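Long-range contacts in mandelate racemase/muconate lactonizing enzyme-like protein (Rubrobacter xylanophilus DSM 9941, PDB 3CYJ), which belongs to the mandelate racemase/muconate lactonizing enzyme family, pairing an enolase-type N-terminal domain with a barrel-like C-terminal domain that binds a sodium ion in this model: residues T20-S25 and S142-R147; T35-E40 and G50-D55; E230-L235 and G262-L267. One frame throughout, in Å; residues are numbered along the deposited sequence.

Contact 1: T20-S25 and S142-R147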
loop_
_atom_site.group_PDB
_atom_site.type_symbol
_atom_site.label_atom_id
_atom_site.label_comp_id
_atom_site.label_asym_id
_atom_site.label_seq_id
_atom_site.Cartn_x
_atom_site.Cartn_y
_atom_site.Cartn_z
ATOM N N THR A 20 -15.230 46.049 -0.756
ATOM C CA THR A 20 -16.228 45.197 -1.377
ATOM C C THR A 20 -17.526 46.011 -1.460
ATOM O O THR A 20 -17.720 46.957 -0.683
ATOM C CB THR A 20 -16.463 43.888 -0.554
ATOM O OG1 THR A 20 -16.709 44.212 0.828
ATOM C CG2 THR A 20 -15.201 43.003 -0.569
ATOM N N ASP A 21 -18.422 45.651 -2.379
ATOM C CA ASP A 21 -19.682 46.368 -2.497
ATOM C C ASP A 21 -20.736 45.944 -1.439
ATOM O O ASP A 21 -21.836 46.472 -1.404
ATOM C CB ASP A 21 -20.213 46.333 -3.949
ATOM C CG ASP A 21 -20.470 44.898 -4.465
ATOM O OD1 ASP A 21 -20.277 43.930 -3.707
ATOM O OD2 ASP A 21 -20.872 44.733 -5.642
ATOM N N TYR A 22 -20.396 44.993 -0.573
ATOM C CA TYR A 22 -21.292 44.549 0.503
ATOM C C TYR A 22 -20.360 43.834 1.475
ATOM O O TYR A 22 -19.259 43.425 1.072
ATOM C CB TYR A 22 -22.339 43.573 -0.055
ATOM C CG TYR A 22 -23.482 43.242 0.884
ATOM C CD1 TYR A 22 -24.551 44.135 1.062
ATOM C CD2 TYR A 22 -23.520 42.019 1.577
ATOM C CE1 TYR A 22 -25.638 43.834 1.938
ATOM C CE2 TYR A 22 -24.607 41.705 2.449
ATOM C CZ TYR A 22 -25.655 42.631 2.623
ATOM O OH TYR A 22 -26.703 42.328 3.473
ATOM N N PRO A 23 -20.745 43.701 2.765
ATOM C CA PRO A 23 -19.861 42.849 3.628
ATOM C C PRO A 23 -19.842 41.377 3.120
ATOM O O PRO A 23 -20.910 40.823 2.806
ATOM C CB PRO A 23 -20.525 42.888 5.022
ATOM C CG PRO A 23 -21.712 43.823 4.936
ATOM C CD PRO A 23 -21.868 44.317 3.499
ATOM N N GLU A 24 -18.674 40.747 3.050
ATOM C CA GLU A 24 -18.612 39.408 2.446
ATOM C C GLU A 24 -18.038 38.360 3.389
ATOM O O GLU A 24 -17.190 38.645 4.229
ATOM C CB GLU A 24 -17.818 39.449 1.125
ATOM C CG GLU A 24 -18.531 40.234 -0.016
ATOM C CD GLU A 24 -17.693 40.305 -1.277
ATOM O OE1 GLU A 24 -16.643 39.641 -1.328
ATOM O OE2 GLU A 24 -18.045 41.003 -2.243
ATOM N N SER A 25 -18.493 37.122 3.247
ATOM C CA SER A 25 -17.950 36.076 4.100
ATOM C C SER A 25 -18.098 34.728 3.402
ATOM O O SER A 25 -18.830 34.589 2.411
ATOM C CB SER A 25 -18.649 36.072 5.444
ATOM O OG SER A 25 -20.001 35.671 5.257
ATOM N N SER A 142 -22.753 35.916 3.782
ATOM C CA SER A 142 -23.365 37.123 4.336
ATOM C C SER A 142 -24.587 37.633 3.537
ATOM O O SER A 142 -25.352 38.446 4.054
ATOM C CB SER A 142 -22.338 38.253 4.370
ATOM O OG SER A 142 -21.900 38.470 3.050
ATOM N N TYR A 143 -24.735 37.231 2.273
ATOM C CA TYR A 143 -25.860 37.716 1.461
ATOM C C TYR A 143 -27.223 37.276 2.003
ATOM O O TYR A 143 -27.469 36.062 2.215
ATOM C CB TYR A 143 -25.770 37.190 0.038
ATOM C CG TYR A 143 -24.785 37.899 -0.846
ATOM C CD1 TYR A 143 -23.953 38.888 -0.352
ATOM C CD2 TYR A 143 -24.654 37.541 -2.178
ATOM C CE1 TYR A 143 -23.025 39.540 -1.194
ATOM C CE2 TYR A 143 -23.756 38.177 -3.005
ATOM C CZ TYR A 143 -22.938 39.161 -2.515
ATOM O OH TYR A 143 -22.031 39.766 -3.387
ATOM N N PRO A 144 -28.150 38.233 2.171
ATOM C CA PRO A 144 -29.516 37.724 2.379
ATOM C C PRO A 144 -29.974 37.011 1.107
ATOM O O PRO A 144 -29.379 37.209 0.059
ATOM C CB PRO A 144 -30.348 39.007 2.643
ATOM C CG PRO A 144 -29.304 40.111 2.948
ATOM C CD PRO A 144 -28.083 39.702 2.121
ATOM N N LEU A 145 -31.029 36.204 1.217
ATOM C CA LEU A 145 -31.550 35.340 0.131
ATOM C C LEU A 145 -31.824 36.021 -1.231
ATOM O O LEU A 145 -31.462 35.489 -2.285
ATOM C CB LEU A 145 -32.844 34.720 0.620
ATOM C CG LEU A 145 -32.981 33.306 1.153
ATOM C CD1 LEU A 145 -31.659 32.629 1.440
ATOM C CD2 LEU A 145 -33.875 33.345 2.369
ATOM N N ARG A 146 -32.445 37.206 -1.187
ATOM C CA ARG A 146 -32.752 38.028 -2.375
ATOM C C ARG A 146 -31.492 38.435 -3.098
ATOM O O ARG A 146 -31.427 38.370 -4.330
ATOM C CB ARG A 146 -33.585 39.307 -2.021
ATOM N N ARG A 147 -30.485 38.864 -2.343
ATOM C CA ARG A 147 -29.287 39.373 -2.967
ATOM C C ARG A 147 -28.462 38.197 -3.588
ATOM O O ARG A 147 -27.827 38.333 -4.657
ATOM C CB ARG A 147 -28.502 40.248 -1.982
ATOM C CG ARG A 147 -27.012 40.122 -2.094
ATOM C CD ARG A 147 -26.206 41.350 -1.787
ATOM N NE ARG A 147 -26.880 42.418 -1.071
ATOM C CZ ARG A 147 -26.653 43.691 -1.363
ATOM N NH1 ARG A 147 -27.287 44.651 -0.709
ATOM N NH2 ARG A 147 -25.793 43.993 -2.338
HETATM O O HOH W 1 -20.631 41.546 -2.315
#
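The ring of Tyr-22 is clamped between Arg-147 and its own neighbour Pro-23, and this clamp is the tightly packed part of the contact. On one face the guanidinium of Arg-147 lies nearly flat, centres 3.8 Å apart and planes at 28°, with Arg-147 CD following over the same face; Pro-23 CD takes the opposite face. Tyr-22 reaches across because its CG stands anti to the backbone N (chi1 -169°), which sends the ring at Tyr-143 and Pro-144. Tyr-22 CD2 meets Tyr-143 CD1 at 3.7 Å, the two rings inclined at 77°, while Tyr-22 OH touches Pro-144 CD at 3.3 Å and the carbonyl O of Ser-142 lies at the ring edge. Next along the strand, Ser-142 OG donates to Pro-23 O at 2.6 Å, its approach tilted from the carbonyl plane. Ser-25 OG lies nearby but is bonded to Thr-141 OG1.

Buried Glu-24 and Tyr-143 meet through one water, which accepts from Tyr-143 OH at 2.5 Å and donates to Glu-24 OE2 at 2.6 Å and to Asp-21 OD1 at 2.8 Å; His-320 is a second partner of Asp-21 OD1. The solvent side is looser: Asp-21, Pro-23 and Pro-144 are exposed there. The contact thus joins the end of strand 8-26 in the N-terminal domain to the start of helix 145-157. Its chemistry implies a mixed interdomain seam: both water hydrogens go to carboxylates, which is consistent with Tyr-143 OH as the donor to the water, Gln-151 NE2 being a weak second partner of that hydroxyl.

Contact 2: T35-E40 and G50-D55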
loop_
_atom_site.group_PDB
_atom_site.type_symbol
_atom_site.label_atom_id
_atom_site.label_comp_id
_atom_site.label_asym_id
_atom_site.label_seq_id
_atom_site.Cartn_x
_atom_site.Cartn_y
_atom_site.Cartn_z
ATOM N N THR A 35 -7.105 43.848 -1.559
ATOM C CA THR A 35 -5.875 44.522 -1.886
ATOM C C THR A 35 -5.198 43.862 -3.104
ATOM O O THR A 35 -4.894 42.672 -3.078
ATOM C CB THR A 35 -4.934 44.560 -0.685
ATOM O OG1 THR A 35 -5.567 45.286 0.379
ATOM C CG2 THR A 35 -3.664 45.233 -1.061
ATOM N N MET A 36 -5.002 44.652 -4.166
ATOM C CA MET A 36 -4.224 44.270 -5.295
ATOM C C MET A 36 -2.812 44.826 -5.227
ATOM O O MET A 36 -2.608 46.018 -5.004
ATOM C CB MET A 36 -4.915 44.715 -6.594
ATOM C CG MET A 36 -4.211 44.238 -7.867
ATOM S SD MET A 36 -4.725 45.184 -9.382
ATOM C CE MET A 36 -6.281 44.468 -9.625
ATOM N N ILE A 37 -1.815 43.974 -5.433
ATOM C CA ILE A 37 -0.465 44.476 -5.511
ATOM C C ILE A 37 -0.072 44.444 -6.979
ATOM O O ILE A 37 -0.252 43.423 -7.628
ATOM C CB ILE A 37 0.527 43.682 -4.608
ATOM C CG1 ILE A 37 0.060 43.704 -3.136
ATOM C CG2 ILE A 37 1.943 44.235 -4.752
ATOM C CD1 ILE A 37 -0.997 42.621 -2.795
ATOM N N LEU A 38 0.460 45.557 -7.496
ATOM C CA LEU A 38 0.628 45.703 -8.933
ATOM C C LEU A 38 2.095 45.893 -9.256
ATOM O O LEU A 38 2.756 46.743 -8.648
ATOM C CB LEU A 38 -0.203 46.900 -9.482
ATOM C CG LEU A 38 -0.006 47.117 -11.028
ATOM C CD1 LEU A 38 -0.786 46.096 -11.919
ATOM C CD2 LEU A 38 -0.324 48.535 -11.372
ATOM N N VAL A 39 2.614 45.083 -10.171
ATOM C CA VAL A 39 3.983 45.232 -10.614
ATOM C C VAL A 39 3.998 45.737 -12.056
ATOM O O VAL A 39 3.213 45.254 -12.921
ATOM C CB VAL A 39 4.774 43.880 -10.474
ATOM C CG1 VAL A 39 6.217 43.974 -11.006
ATOM C CG2 VAL A 39 4.748 43.397 -9.010
ATOM N N GLU A 40 4.849 46.732 -12.311
ATOM C CA GLU A 40 5.080 47.126 -13.694
ATOM C C GLU A 40 6.511 46.936 -14.050
ATOM O O GLU A 40 7.434 47.432 -13.334
ATOM C CB GLU A 40 4.618 48.548 -14.002
ATOM C CG GLU A 40 3.130 48.743 -13.689
ATOM C CD GLU A 40 2.613 50.075 -14.239
ATOM O OE1 GLU A 40 3.492 50.908 -14.553
ATOM O OE2 GLU A 40 1.368 50.285 -14.369
ATOM N N GLY A 50 1.638 42.954 -14.140
ATOM C CA GLY A 50 1.148 41.759 -13.473
ATOM C C GLY A 50 0.661 42.176 -12.101
ATOM O O GLY A 50 1.087 43.232 -11.597
ATOM N N TYR A 51 -0.233 41.388 -11.493
ATOM C CA TYR A 51 -0.695 41.719 -10.155
ATOM C C TYR A 51 -0.982 40.467 -9.325
ATOM O O TYR A 51 -1.006 39.355 -9.854
ATOM C CB TYR A 51 -1.953 42.593 -10.225
ATOM C CG TYR A 51 -3.100 41.942 -11.008
ATOM C CD1 TYR A 51 -4.031 41.185 -10.346
ATOM C CD2 TYR A 51 -3.235 42.102 -12.421
ATOM C CE1 TYR A 51 -5.067 40.584 -11.005
ATOM C CE2 TYR A 51 -4.296 41.473 -13.122
ATOM C CZ TYR A 51 -5.216 40.714 -12.380
ATOM O OH TYR A 51 -6.307 40.077 -12.941
ATOM N N THR A 52 -1.206 40.654 -8.023
ATOM C CA THR A 52 -1.696 39.558 -7.202
ATOM C C THR A 52 -2.660 40.186 -6.226
ATOM O O THR A 52 -2.735 41.418 -6.156
ATOM C CB THR A 52 -0.507 38.788 -6.485
ATOM O OG1 THR A 52 -0.985 37.559 -5.915
ATOM C CG2 THR A 52 0.211 39.676 -5.421
ATOM N N TYR A 53 -3.451 39.384 -5.526
ATOM C CA TYR A 53 -4.331 39.884 -4.462
ATOM C C TYR A 53 -3.810 39.296 -3.142
ATOM O O TYR A 53 -3.570 38.087 -3.049
ATOM C CB TYR A 53 -5.771 39.440 -4.686
ATOM C CG TYR A 53 -6.364 40.016 -5.946
ATOM C CD1 TYR A 53 -6.838 41.336 -5.969
ATOM C CD2 TYR A 53 -6.442 39.271 -7.114
ATOM C CE1 TYR A 53 -7.368 41.893 -7.105
ATOM C CE2 TYR A 53 -6.990 39.815 -8.279
ATOM C CZ TYR A 53 -7.459 41.138 -8.253
ATOM O OH TYR A 53 -8.029 41.728 -9.351
ATOM N N GLY A 54 -3.614 40.130 -2.132
ATOM C CA GLY A 54 -3.030 39.620 -0.901
ATOM C C GLY A 54 -2.700 40.769 0.017
ATOM O O GLY A 54 -3.310 41.821 -0.096
ATOM N N ASP A 55 -1.734 40.570 0.924
ATOM C CA ASP A 55 -1.396 41.607 1.881
ATOM C C ASP A 55 -0.476 42.643 1.214
ATOM O O ASP A 55 0.339 42.273 0.327
ATOM C CB ASP A 55 -0.750 41.019 3.143
ATOM C CG ASP A 55 -0.566 42.086 4.246
ATOM O OD1 ASP A 55 -1.591 42.679 4.661
ATOM O OD2 ASP A 55 0.584 42.366 4.638
HETATM O O HOH W 2 -3.507 44.874 2.786
#
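Ile-37 and Thr-52 exchange two backbone hydrogen bonds, Ile-37 N to Thr-52 O at 2.8 Å and Thr-52 N to Ile-37 O at 3.0 Å, and Val-39 and Gly-50 form a second such pair. This is the antiparallel beta hairpin of strands 33-43 and 46-53 in the N-terminal sheet, its short segment axes 4.6 Å apart with directions at 157°. Met-36 with Tyr-53 and Leu-38 with Tyr-51 are the alternating non-hydrogen-bonded pairs, and a fifth bond, from Gly-54 N to Thr-35 O, carries the pairing one residue past the end of strand 46-53.

Packing differs on the two faces. On the face of Ile-37, Val-39 and Thr-52 the side chains are beta-branched, and helix 97-116 lies against Val-39 and Thr-52; Ile-37 CD1 reaches the opposite backbone, 3.4 Å from Asp-55 O, and Thr-52 OG1 is bonded to Thr-272 O. On the other face Met-36 runs between two tyrosines. Its CG points anti to the backbone N (chi1 -175°) and the chain bends only at chi3, so the sulfur passes obliquely by the Tyr-51 ring, a Met-aromatic contact with SD 4.5 Å from the centroid, and CE reaches over one face of that ring. Both tyrosine hydroxyls turn to Glu-326 of helix 320-329, the bond from Tyr-51 being weak, so the hairpin faces the C-terminal domain here. Asp-55 OD1, beyond the strand, bonds to Ser-64 of a neighbouring subunit. The terminal methyl of Met-36 ends the contact, its CE 3.3 Å from Tyr-53 OH and 3.8 Å from Tyr-53 CE1.

Contact 3: E230-L235 and G262-L267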
loop_
_atom_site.group_PDB
_atom_site.type_symbol
_atom_site.label_atom_id
_atom_site.label_comp_id
_atom_site.label_asym_id
_atom_site.label_seq_id
_atom_site.Cartn_x
_atom_site.Cartn_y
_atom_site.Cartn_z
ATOM N N GLU A 230 -6.263 13.114 3.320
ATOM C CA GLU A 230 -7.040 11.918 3.610
ATOM C C GLU A 230 -8.553 12.203 3.676
ATOM O O GLU A 230 -9.382 11.377 3.256
ATOM C CB GLU A 230 -6.572 11.308 4.917
ATOM C CG GLU A 230 -7.651 10.443 5.623
ATOM C CD GLU A 230 -7.768 9.058 4.981
ATOM O OE1 GLU A 230 -8.878 8.451 5.052
ATOM O OE2 GLU A 230 -6.741 8.599 4.391
ATOM N N GLY A 231 -8.913 13.374 4.217
ATOM C CA GLY A 231 -10.313 13.794 4.155
ATOM C C GLY A 231 -10.862 14.010 2.743
ATOM O O GLY A 231 -12.016 13.671 2.458
ATOM N N LEU A 232 -10.050 14.622 1.882
ATOM C CA LEU A 232 -10.421 14.889 0.512
ATOM C C LEU A 232 -10.595 13.586 -0.244
ATOM O O LEU A 232 -11.567 13.405 -0.976
ATOM C CB LEU A 232 -9.348 15.736 -0.177
ATOM C CG LEU A 232 -9.324 17.234 0.108
ATOM C CD1 LEU A 232 -8.133 17.861 -0.566
ATOM C CD2 LEU A 232 -10.609 17.899 -0.373
ATOM N N ARG A 233 -9.666 12.664 -0.007
ATOM C CA ARG A 233 -9.607 11.365 -0.681
ATOM C C ARG A 233 -10.829 10.587 -0.273
ATOM O O ARG A 233 -11.440 9.926 -1.109
ATOM C CB ARG A 233 -8.308 10.630 -0.282
ATOM C CG ARG A 233 -7.823 9.521 -1.222
ATOM C CD ARG A 233 -6.276 9.291 -1.096
ATOM N NE ARG A 233 -5.880 8.908 0.269
ATOM C CZ ARG A 233 -4.949 9.532 1.012
ATOM N NH1 ARG A 233 -4.286 10.587 0.524
ATOM N NH2 ARG A 233 -4.677 9.093 2.253
ATOM N N LEU A 234 -11.196 10.684 1.013
ATOM C CA LEU A 234 -12.406 10.047 1.513
ATOM C C LEU A 234 -13.640 10.561 0.764
ATOM O O LEU A 234 -14.516 9.754 0.346
ATOM C CB LEU A 234 -12.591 10.273 3.029
ATOM C CG LEU A 234 -14.025 9.964 3.539
ATOM C CD1 LEU A 234 -14.143 8.477 3.877
ATOM C CD2 LEU A 234 -14.557 10.827 4.745
ATOM N N LEU A 235 -13.728 11.886 0.604
ATOM C CA LEU A 235 -14.875 12.451 -0.078
ATOM C C LEU A 235 -14.882 12.173 -1.584
ATOM O O LEU A 235 -15.940 12.052 -2.204
ATOM C CB LEU A 235 -14.980 13.957 0.160
ATOM C CG LEU A 235 -15.668 14.201 1.489
ATOM C CD1 LEU A 235 -14.852 15.265 2.091
ATOM C CD2 LEU A 235 -17.108 14.657 1.258
ATOM N N GLY A 262 -3.799 13.325 -6.648
ATOM C CA GLY A 262 -4.268 11.973 -6.301
ATOM C C GLY A 262 -5.475 11.923 -5.374
ATOM O O GLY A 262 -5.889 10.822 -5.006
ATOM N N CYS A 263 -6.066 13.077 -5.013
ATOM C CA CYS A 263 -7.094 13.116 -3.942
ATOM C C CYS A 263 -8.390 13.714 -4.337
ATOM O O CYS A 263 -9.340 13.622 -3.558
ATOM C CB CYS A 263 -6.633 13.987 -2.754
ATOM S SG CYS A 263 -5.220 13.344 -1.982
ATOM N N VAL A 264 -8.421 14.396 -5.484
ATOM C CA VAL A 264 -9.600 15.179 -5.920
ATOM C C VAL A 264 -10.115 14.731 -7.276
ATOM O O VAL A 264 -9.409 13.998 -7.993
ATOM C CB VAL A 264 -9.301 16.720 -6.039
ATOM C CG1 VAL A 264 -8.950 17.330 -4.670
ATOM C CG2 VAL A 264 -8.190 17.015 -7.037
ATOM N N ASP A 265 -11.334 15.185 -7.631
ATOM C CA ASP A 265 -11.841 15.025 -8.986
ATOM C C ASP A 265 -11.392 16.189 -9.882
ATOM O O ASP A 265 -11.260 16.025 -11.109
ATOM C CB ASP A 265 -13.379 14.942 -8.994
ATOM C CG ASP A 265 -13.922 13.853 -8.052
ATOM O OD1 ASP A 265 -13.535 12.674 -8.223
ATOM O OD2 ASP A 265 -14.719 14.153 -7.139
ATOM N N ILE A 266 -11.234 17.379 -9.301
ATOM C CA ILE A 266 -10.877 18.559 -10.062
ATOM C C ILE A 266 -9.769 19.368 -9.358
ATOM O O ILE A 266 -9.901 19.725 -8.197
ATOM C CB ILE A 266 -12.117 19.496 -10.338
ATOM C CG1 ILE A 266 -13.252 18.728 -11.028
ATOM C CG2 ILE A 266 -11.707 20.690 -11.218
ATOM C CD1 ILE A 266 -14.380 19.553 -11.478
ATOM N N LEU A 267 -8.672 19.639 -10.071
ATOM C CA LEU A 267 -7.555 20.337 -9.495
ATOM C C LEU A 267 -7.688 21.829 -9.789
ATOM O O LEU A 267 -8.065 22.215 -10.903
ATOM C CB LEU A 267 -6.254 19.783 -10.049
ATOM C CG LEU A 267 -4.935 20.426 -9.540
ATOM C CD1 LEU A 267 -4.863 20.315 -8.070
ATOM C CD2 LEU A 267 -3.739 19.712 -10.015
#
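Leu-232 and Cys-263 meet flank to flank, CB to CB at 4.1 Å, where helix 229-238 passes the loop leading into strand 266-269. The leucine has CG anti to its carbonyl carbon (chi1 -79°) and an extended end, which carries CD1 past the cysteine to Val-264 CG1 at 4.2 Å. Cys-263 adopts the same first torsion (chi1 -63°), and that choice turns SG toward the arginine one residue further along the helix. There Arg-233 NH1 comes within 3.8 Å of Cys-263 SG, oblique to the guanidinium plane.

Arg-233 leaves the helix with CG opposite the backbone N and then bends at chi3 (60°). The bend folds the guanidinium back along its own helix, laying one face over Glu-230 CA and bringing NH2 to Glu-230 OE2 at 3.0 Å in a salt bridge. Its charge is therefore engaged one turn back, and what it offers the loop is mainly van der Waals surface. All links between the segments are of this kind, a small interface of 222 Å².

Around the contact, Leu-232 also packs on Ala-247 of strand 244-247 and Leu-260 of helix 254-261, and Val-264 shares Ala-247. Arg-236, a turn on from Leu-232, bonds to Gly-262 O. Helix 229-238 thus seats against the loop joining helix 254-261 to strand 266-269, one layer outside the parallel barrel strands.

In the fold
The three contacts sit far apart: centre to centre, contacts 1 and 2 are about 24 Å apart, and contact 3 lies about 30 Å from either. Contacts 1 and 2 both reach the four-stranded N-terminal sheet, through neighbouring strands 8-26 and 33-43, whereas contact 3 belongs wholly to the C-terminal barrel-like domain, across the chain's centre from contact 2. Contact 2 is buried and owes its cohesion to backbone hydrogen bonds; contact 3, also largely buried, has no hydrogen bond between its two segments and relies on apolar side chains and an arginine-to-sulfur approach. Contact 1 is partly exposed and spans the two domains, and it is where stacking, a serine hydroxyl and water replace regular strand pairing.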